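Local coordinates for protein esterase (uncultured bacterium FLS12, PDB 4RGY) that hydrolyses esters as a low-temperature-active alkaline esterase, probably by the catalytic-triad mechanism of the alpha/beta-hydrolase superfamily, at residues A147-A152 against G248-Q253; L208-G213 against F236-S241. All blocks are in the same frame, centred on the assembly; numbering follows the deposited sequence.

Contact 1. Residues A147-A152 against G248-Q253; sequences ASLSGA and GYWDAQ
S150 and W250 are joined by a hydrogen bond from the indole to the serine hydroxyl: NE1 of W250 donates to OG of S150 at 2.8 Å, with an N-H...O angle of 162°. The hydroxyl lies only 11° out of the indole plane, and CB of S150 also meets the edge of the ring beside NE1, so the serine approaches the edge of the indole at its nitrogen. OG is placed there by a chi1 of -49°, which sets it beside its own backbone N and opposite the carbonyl carbon. The phenol ring of Y249 closes in from another direction, its CE2 3.3 Å from OG of S150. CB of L149 packs 3.8 Å from CD1 of W250, the two side chains running past each other in opposite senses, while CD2 of L149 reaches CB of Q253 at 3.8 Å. Within the helix, CG of Q253 lies 3.4 Å above one face of the Y249 ring, displaced toward its rim, which probably limits how that ring can turn. W250 is further held by edge-to-face stacking on H245 and W247, and S150 touches D216; H245 and D216 are probably members of the catalytic triad. The contact thus sets L149 and S150 against helix 247-260; strand 145-149 lies between strand 120-125, whose L125 meets W250, and strand 207-213, whose C211 meets Y249 and Q253.

Contact 2. Residues L208-G213 against F236-S241; sequences LYQCCG and FMYEES
Y209 donates its phenol hydrogen to E239, OH to OE1 at 2.7 Å, meeting the carboxylate oxygen from above its plane, 37° out of it, with ring and carboxylate planes steeply inclined. The other oxygen of E239, OE2, forms a salt bridge with R256 of helix 247-260. A parallel backbone ladder runs alongside, from M237 N to L208 O and Q210 N to M237 O, both 2.9 Å, through E239 N to Q210 O, to a longer C212 N to E239 O at 3.2 Å. On the Y209 side of the sheet, CD2 of that tyrosine packs on CG of M237 at 3.6 Å. On the other side, Q210 extends with CG anti to the backbone N (chi1 174°), bringing its amide, nearly perpendicular to the Y238 ring, up to the ring edge, while NE2 bonds to the carbonyl of N222. Y238 also bonds through OH to E240 OE1, which Y219 shares, and makes a cation-pi contact with R226. F236 lays a ring face against L208, whose CB sits 3.5 Å above the ring centre in a CH-pi contact. Were F236 an alanine, L208 CB would probably lose its aromatic cover and a gap would open beside V229 of helix 219-232. Shared between the Y209 hydroxyl and R256, E239 is probably kept ionised, tying this chain's outermost strand to helix 247-260.

The two contacts, with centres about 9 Å apart, are linked through strand 207-213, which lies between strands 145-149 and 236-241. It pairs with 147-152 by probable hydrogen bonds from S148 N to Y209 O (2.9 Å) and from S150 N to C211 O (2.8 Å). Helix 247-260, which follows strand 236-241 in the chain, packs back over the sheet, bringing Q253 NE2 to 3.0 Å from Y209 OH and Y249 OH to 3.3 Å from G213 N. Both contacts border the probable S126-H245-D216 triad: contact 1 reaches H245 and D216, while C212 of contact 2 touches triad residues from the neighbouring strand.

Contact 1. Residues A147-A152 against G248-Q253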
ATOM      1  N   ALA A 147      -1.458  -8.859 -26.941  1.00 13.88           N
ATOM      2  CA  ALA A 147      -2.909  -8.743 -27.040  1.00 13.10           C
ATOM      3  C   ALA A 147      -3.381  -7.325 -26.781  1.00 12.40           C
ATOM      4  O   ALA A 147      -2.949  -6.680 -25.805  1.00 13.65           O
ATOM      5  CB  ALA A 147      -3.574  -9.685 -26.050  1.00 13.78           C
ATOM      6  N   SER A 148      -4.265  -6.837 -27.649  1.00 13.97           N
ATOM      7  CA  SER A 148      -4.870  -5.524 -27.474  1.00 11.18           C
ATOM      8  C   SER A 148      -6.363  -5.611 -27.198  1.00 12.35           C
ATOM      9  O   SER A 148      -7.106  -6.272 -27.933  1.00 12.87           O
ATOM     10  CB  SER A 148      -4.632  -4.666 -28.714  1.00 12.21           C
ATOM     11  OG  SER A 148      -5.406  -3.470 -28.676  1.00 13.16           O
ATOM     12  N   LEU A 149      -6.803  -4.937 -26.135  1.00 13.34           N
ATOM     13  CA  LEU A 149      -8.220  -4.876 -25.777  1.00 12.23           C
ATOM     14  C   LEU A 149      -8.707  -3.447 -25.953  1.00 12.98           C
ATOM     15  O   LEU A 149      -8.213  -2.540 -25.279  1.00 12.93           O
ATOM     16  CB  LEU A 149      -8.445  -5.331 -24.330  1.00 14.53           C
ATOM     17  CG  LEU A 149      -8.084  -6.775 -23.976  1.00 12.70           C
ATOM     18  CD1 LEU A 149      -6.584  -6.910 -23.726  1.00 16.33           C
ATOM     19  CD2 LEU A 149      -8.849  -7.226 -22.740  1.00 16.78           C
ATOM     20  N   SER A 150      -9.639  -3.242 -26.884  1.00 13.25           N
ATOM     21  CA  SER A 150     -10.169  -1.908 -27.163  1.00 13.20           C
ATOM     22  C   SER A 150      -9.038  -0.907 -27.346  1.00 12.95           C
ATOM     23  O   SER A 150      -9.018   0.161 -26.717  1.00 12.66           O
ATOM     24  CB  SER A 150     -11.090  -1.464 -26.026  1.00 15.25           C
ATOM     25  OG  SER A 150     -12.028  -2.483 -25.726  1.00 13.98           O
ATOM     26  N   GLY A 151      -8.099  -1.254 -28.221  1.00 11.98           N
ATOM     27  CA  GLY A 151      -6.867  -0.497 -28.331  1.00 12.55           C
ATOM     28  C   GLY A 151      -6.989   0.792 -29.119  1.00 11.87           C
ATOM     29  O   GLY A 151      -7.817   0.908 -30.030  1.00 13.84           O
ATOM     30  N   ALA A 152      -6.170   1.772 -28.751  1.00 12.20           N
ATOM     31  CA  ALA A 152      -6.027   2.997 -29.537  1.00 13.35           C
ATOM     32  C   ALA A 152      -4.994   2.709 -30.623  1.00 11.86           C
ATOM     33  O   ALA A 152      -3.835   3.113 -30.536  1.00 13.25           O
ATOM     34  CB  ALA A 152      -5.573   4.150 -28.640  1.00 13.73           C
ATOM     35  N   GLY A 248     -16.097  -3.414 -17.250  1.00 14.51           N
ATOM     36  CA  GLY A 248     -16.902  -4.622 -17.355  1.00 16.71           C
ATOM     37  C   GLY A 248     -16.492  -5.443 -18.569  1.00 14.56           C
ATOM     38  O   GLY A 248     -16.286  -6.653 -18.483  1.00 14.75           O
ATOM     39  N   TYR A 249     -16.345  -4.770 -19.704  1.00 14.29           N
ATOM     40  CA  TYR A 249     -15.931  -5.442 -20.930  1.00 14.54           C
ATOM     41  C   TYR A 249     -14.520  -6.040 -20.797  1.00 12.57           C
ATOM     42  O   TYR A 249     -14.297  -7.184 -21.173  1.00 14.33           O
ATOM     43  CB  TYR A 249     -16.042  -4.469 -22.116  1.00 15.17           C
ATOM     44  CG  TYR A 249     -15.545  -5.019 -23.427  1.00 13.84           C
ATOM     45  CD1 TYR A 249     -16.320  -5.903 -24.175  1.00 15.56           C
ATOM     46  CD2 TYR A 249     -14.298  -4.653 -23.921  1.00 15.12           C
ATOM     47  CE1 TYR A 249     -15.857  -6.408 -25.379  1.00 16.85           C
ATOM     48  CE2 TYR A 249     -13.829  -5.154 -25.121  1.00 15.16           C
ATOM     49  CZ  TYR A 249     -14.617  -6.033 -25.835  1.00 15.52           C
ATOM     50  OH  TYR A 249     -14.151  -6.540 -27.016  1.00 15.08           O
ATOM     51  N   TRP A 250     -13.575  -5.293 -20.234  1.00 13.23           N
ATOM     52  CA  TRP A 250     -12.207  -5.811 -20.108  1.00 13.72           C
ATOM     53  C   TRP A 250     -12.089  -6.943 -19.091  1.00 13.05           C
ATOM     54  O   TRP A 250     -11.276  -7.851 -19.264  1.00 14.97           O
ATOM     55  CB  TRP A 250     -11.221  -4.680 -19.801  1.00 12.31           C
ATOM     56  CG  TRP A 250     -11.269  -3.679 -20.915  1.00 14.16           C
ATOM     57  CD1 TRP A 250     -11.305  -3.954 -22.248  1.00 15.10           C
ATOM     58  CD2 TRP A 250     -11.387  -2.256 -20.793  1.00 13.78           C
ATOM     59  NE1 TRP A 250     -11.400  -2.790 -22.968  1.00 13.43           N
ATOM     60  CE2 TRP A 250     -11.448  -1.730 -22.100  1.00 14.19           C
ATOM     61  CE3 TRP A 250     -11.419  -1.373 -19.707  1.00 12.72           C
ATOM     62  CZ2 TRP A 250     -11.562  -0.366 -22.349  1.00 14.93           C
ATOM     63  CZ3 TRP A 250     -11.535  -0.021 -19.954  1.00 15.09           C
ATOM     64  CH2 TRP A 250     -11.601   0.476 -21.270  1.00 14.35           C
ATOM     65  N   ASP A 251     -12.908  -6.900 -18.041  1.00 13.30           N
ATOM     66  CA  ASP A 251     -12.943  -7.972 -17.059  1.00 13.48           C
ATOM     67  C   ASP A 251     -13.367  -9.276 -17.731  1.00 16.14           C
ATOM     68  O   ASP A 251     -12.815 -10.337 -17.440  1.00 15.74           O
ATOM     69  CB  ASP A 251     -13.912  -7.618 -15.922  1.00 14.22           C
ATOM     70  CG  ASP A 251     -13.947  -8.675 -14.824  1.00 17.78           C
ATOM     71  OD1 ASP A 251     -12.941  -8.842 -14.112  1.00 14.61           O
ATOM     72  OD2 ASP A 251     -14.988  -9.340 -14.664  1.00 24.56           O
ATOM     73  N   ALA A 252     -14.344  -9.199 -18.631  1.00 14.85           N
ATOM     74  CA  ALA A 252     -14.784 -10.370 -19.377  1.00 15.69           C
ATOM     75  C   ALA A 252     -13.727 -10.789 -20.394  1.00 14.90           C
ATOM     76  O   ALA A 252     -13.356 -11.960 -20.483  1.00 16.06           O
ATOM     77  CB  ALA A 252     -16.106 -10.081 -20.079  1.00 16.76           C
ATOM     78  N   GLN A 253     -13.239  -9.828 -21.167  1.00 13.71           N
ATOM     79  CA  GLN A 253     -12.323 -10.148 -22.252  1.00 14.82           C
ATOM     80  C   GLN A 253     -10.954 -10.640 -21.793  1.00 14.44           C
ATOM     81  O   GLN A 253     -10.330 -11.456 -22.479  1.00 15.15           O
ATOM     82  CB  GLN A 253     -12.161  -8.953 -23.190  1.00 15.23           C
ATOM     83  CG  GLN A 253     -13.410  -8.641 -23.982  1.00 16.66           C
ATOM     84  CD  GLN A 253     -13.869  -9.824 -24.791  1.00 19.60           C
ATOM     85  OE1 GLN A 253     -14.939 -10.378 -24.545  1.00 22.31           O
ATOM     86  NE2 GLN A 253     -13.057 -10.234 -25.762  1.00 19.49           N
TER

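Contact 2. Residues L208-G213 against F236-S241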
ATOM      1  N   LEU A 208      -0.960 -13.107 -31.842  1.00 15.72           N
ATOM      2  CA  LEU A 208      -1.500 -11.742 -31.796  1.00 13.86           C
ATOM      3  C   LEU A 208      -3.001 -11.750 -31.608  1.00 14.18           C
ATOM      4  O   LEU A 208      -3.710 -12.513 -32.262  1.00 14.91           O
ATOM      5  CB  LEU A 208      -1.131 -10.978 -33.076  1.00 14.70           C
ATOM      6  CG  LEU A 208       0.372 -10.767 -33.258  1.00 13.97           C
ATOM      7  CD1 LEU A 208       0.705 -10.396 -34.696  1.00 16.51           C
ATOM      8  CD2 LEU A 208       0.924  -9.707 -32.303  1.00 16.90           C
ATOM      9  N   TYR A 209      -3.486 -10.894 -30.712  1.00 14.05           N
ATOM     10  CA  TYR A 209      -4.894 -10.847 -30.353  1.00 13.55           C
ATOM     11  C   TYR A 209      -5.373  -9.410 -30.403  1.00 12.70           C
ATOM     12  O   TYR A 209      -4.683  -8.494 -29.941  1.00 13.12           O
ATOM     13  CB  TYR A 209      -5.109 -11.439 -28.942  1.00 12.47           C
ATOM     14  CG  TYR A 209      -6.532 -11.383 -28.425  1.00 13.21           C
ATOM     15  CD1 TYR A 209      -7.053 -10.212 -27.894  1.00 13.36           C
ATOM     16  CD2 TYR A 209      -7.352 -12.513 -28.448  1.00 16.35           C
ATOM     17  CE1 TYR A 209      -8.353 -10.152 -27.425  1.00 15.57           C
ATOM     18  CE2 TYR A 209      -8.656 -12.464 -27.967  1.00 17.02           C
ATOM     19  CZ  TYR A 209      -9.150 -11.278 -27.464  1.00 16.72           C
ATOM     20  OH  TYR A 209     -10.446 -11.208 -26.994  1.00 17.47           O
ATOM     21  N   GLN A 210      -6.575  -9.224 -30.919  1.00 13.71           N
ATOM     22  CA  GLN A 210      -7.219  -7.922 -30.932  1.00 11.50           C
ATOM     23  C   GLN A 210      -8.697  -8.072 -30.646  1.00 12.06           C
ATOM     24  O   GLN A 210      -9.369  -8.876 -31.294  1.00 13.27           O
ATOM     25  CB  GLN A 210      -7.053  -7.270 -32.307  1.00 13.07           C
ATOM     26  CG  GLN A 210      -7.815  -5.962 -32.462  1.00 12.63           C
ATOM     27  CD  GLN A 210      -7.877  -5.451 -33.899  1.00 14.52           C
ATOM     28  OE1 GLN A 210      -7.499  -6.144 -34.849  1.00 13.39           O
ATOM     29  NE2 GLN A 210      -8.357  -4.230 -34.057  1.00 13.45           N
ATOM     30  N   CYS A 211      -9.227  -7.301 -29.697  1.00 13.82           N
ATOM     31  CA  CYS A 211     -10.676  -7.238 -29.533  1.00 12.99           C
ATOM     32  C   CYS A 211     -11.155  -5.811 -29.321  1.00 12.07           C
ATOM     33  O   CYS A 211     -10.375  -4.931 -28.961  1.00 12.64           O
ATOM     34  CB  CYS A 211     -11.160  -8.152 -28.394  1.00 15.00           C
ATOM     35  SG  CYS A 211     -10.868  -7.506 -26.704  1.00 14.27           S
ATOM     36  N   CYS A 212     -12.446  -5.587 -29.524  1.00 13.65           N
ATOM     37  CA  CYS A 212     -13.044  -4.285 -29.227  1.00 13.75           C
ATOM     38  C   CYS A 212     -14.554  -4.400 -29.074  1.00 15.26           C
ATOM     39  O   CYS A 212     -15.200  -5.188 -29.778  1.00 15.12           O
ATOM     40  CB  CYS A 212     -12.710  -3.276 -30.334  1.00 13.01           C
ATOM     41  SG  CYS A 212     -13.087  -1.568 -29.905  1.00 15.27           S
ATOM     42  N   GLY A 213     -15.116  -3.623 -28.147  1.00 14.86           N
ATOM     43  CA  GLY A 213     -16.563  -3.509 -28.030  1.00 15.55           C
ATOM     44  C   GLY A 213     -17.118  -2.700 -29.193  1.00 17.21           C
ATOM     45  O   GLY A 213     -16.528  -1.694 -29.590  1.00 18.08           O
ATOM     46  N   PHE A 236      -4.077 -12.834 -36.752  1.00 19.10           N
ATOM     47  CA  PHE A 236      -4.637 -12.312 -35.508  1.00 19.40           C
ATOM     48  C   PHE A 236      -5.879 -13.095 -35.119  1.00 20.96           C
ATOM     49  O   PHE A 236      -6.688 -13.485 -35.976  1.00 21.96           O
ATOM     50  CB  PHE A 236      -5.089 -10.858 -35.682  1.00 19.17           C
ATOM     51  CG  PHE A 236      -4.053  -9.824 -35.329  1.00 17.51           C
ATOM     52  CD1 PHE A 236      -3.040  -9.508 -36.223  1.00 19.35           C
ATOM     53  CD2 PHE A 236      -4.138  -9.116 -34.132  1.00 15.39           C
ATOM     54  CE1 PHE A 236      -2.106  -8.540 -35.920  1.00 16.53           C
ATOM     55  CE2 PHE A 236      -3.198  -8.142 -33.815  1.00 17.48           C
ATOM     56  CZ  PHE A 236      -2.183  -7.851 -34.720  1.00 18.97           C
ATOM     57  N   MET A 237      -6.045 -13.321 -33.824  1.00 18.08           N
ATOM     58  CA  MET A 237      -7.351 -13.662 -33.305  1.00 18.43           C
ATOM     59  C   MET A 237      -8.058 -12.336 -33.103  1.00 17.86           C
ATOM     60  O   MET A 237      -7.581 -11.493 -32.333  1.00 16.68           O
ATOM     61  CB  MET A 237      -7.240 -14.426 -31.982  1.00 18.08           C
ATOM     62  CG  MET A 237      -8.550 -14.548 -31.229  1.00 19.53           C
ATOM     63  SD  MET A 237      -9.785 -15.523 -32.104  1.00 29.38           S
ATOM     64  CE  MET A 237      -8.899 -17.062 -32.322  1.00 31.29           C
ATOM     65  N   TYR A 238      -9.154 -12.125 -33.823  1.00 18.49           N
ATOM     66  CA  TYR A 238      -9.953 -10.909 -33.687  1.00 14.55           C
ATOM     67  C   TYR A 238     -11.312 -11.246 -33.097  1.00 18.13           C
ATOM     68  O   TYR A 238     -11.984 -12.167 -33.569  1.00 17.32           O
ATOM     69  CB  TYR A 238     -10.157 -10.194 -35.040  1.00 15.16           C
ATOM     70  CG  TYR A 238     -11.073  -8.992 -34.908  1.00 14.42           C
ATOM     71  CD1 TYR A 238     -10.571  -7.760 -34.505  1.00 14.34           C
ATOM     72  CD2 TYR A 238     -12.447  -9.098 -35.141  1.00 15.45           C
ATOM     73  CE1 TYR A 238     -11.401  -6.662 -34.357  1.00 14.96           C
ATOM     74  CE2 TYR A 238     -13.292  -7.996 -34.985  1.00 13.36           C
ATOM     75  CZ  TYR A 238     -12.756  -6.785 -34.591  1.00 14.37           C
ATOM     76  OH  TYR A 238     -13.557  -5.669 -34.433  1.00 17.39           O
ATOM     77  N   GLU A 239     -11.736 -10.494 -32.084  1.00 15.41           N
ATOM     78  CA  GLU A 239     -13.043 -10.701 -31.474  1.00 14.53           C
ATOM     79  C   GLU A 239     -13.734  -9.373 -31.266  1.00 16.29           C
ATOM     80  O   GLU A 239     -13.091  -8.380 -30.930  1.00 15.25           O
ATOM     81  CB  GLU A 239     -12.899 -11.413 -30.123  1.00 17.17           C
ATOM     82  CG  GLU A 239     -12.207 -12.759 -30.187  1.00 18.30           C
ATOM     83  CD  GLU A 239     -12.362 -13.576 -28.911  1.00 19.52           C
ATOM     84  OE1 GLU A 239     -12.317 -13.011 -27.796  1.00 20.51           O
ATOM     85  OE2 GLU A 239     -12.529 -14.803 -29.034  1.00 26.92           O
ATOM     86  N   GLU A 240     -15.046  -9.352 -31.447  1.00 16.39           N
ATOM     87  CA  GLU A 240     -15.827  -8.165 -31.154  1.00 16.18           C
ATOM     88  C   GLU A 240     -17.175  -8.622 -30.623  1.00 19.66           C
ATOM     89  O   GLU A 240     -17.607  -9.744 -30.900  1.00 19.82           O
ATOM     90  CB  GLU A 240     -16.000  -7.294 -32.400  1.00 16.33           C
ATOM     91  CG  GLU A 240     -16.868  -7.929 -33.477  1.00 16.18           C
ATOM     92  CD  GLU A 240     -17.084  -7.013 -34.671  1.00 20.79           C
ATOM     93  OE1 GLU A 240     -16.200  -6.191 -34.979  1.00 19.81           O
ATOM     94  OE2 GLU A 240     -18.157  -7.118 -35.302  1.00 23.06           O
ATOM     95  N   SER A 241     -17.827  -7.753 -29.860  1.00 17.92           N
ATOM     96  CA  SER A 241     -19.115  -8.051 -29.238  1.00 20.58           C
ATOM     97  C   SER A 241     -19.607  -6.745 -28.628  1.00 22.59           C
ATOM     98  O   SER A 241     -18.850  -5.782 -28.569  1.00 20.18           O
ATOM     99  CB  SER A 241     -18.965  -9.146 -28.172  1.00 19.57           C
ATOM    100  OG  SER A 241     -18.056  -8.766 -27.153  1.00 20.94           O
TER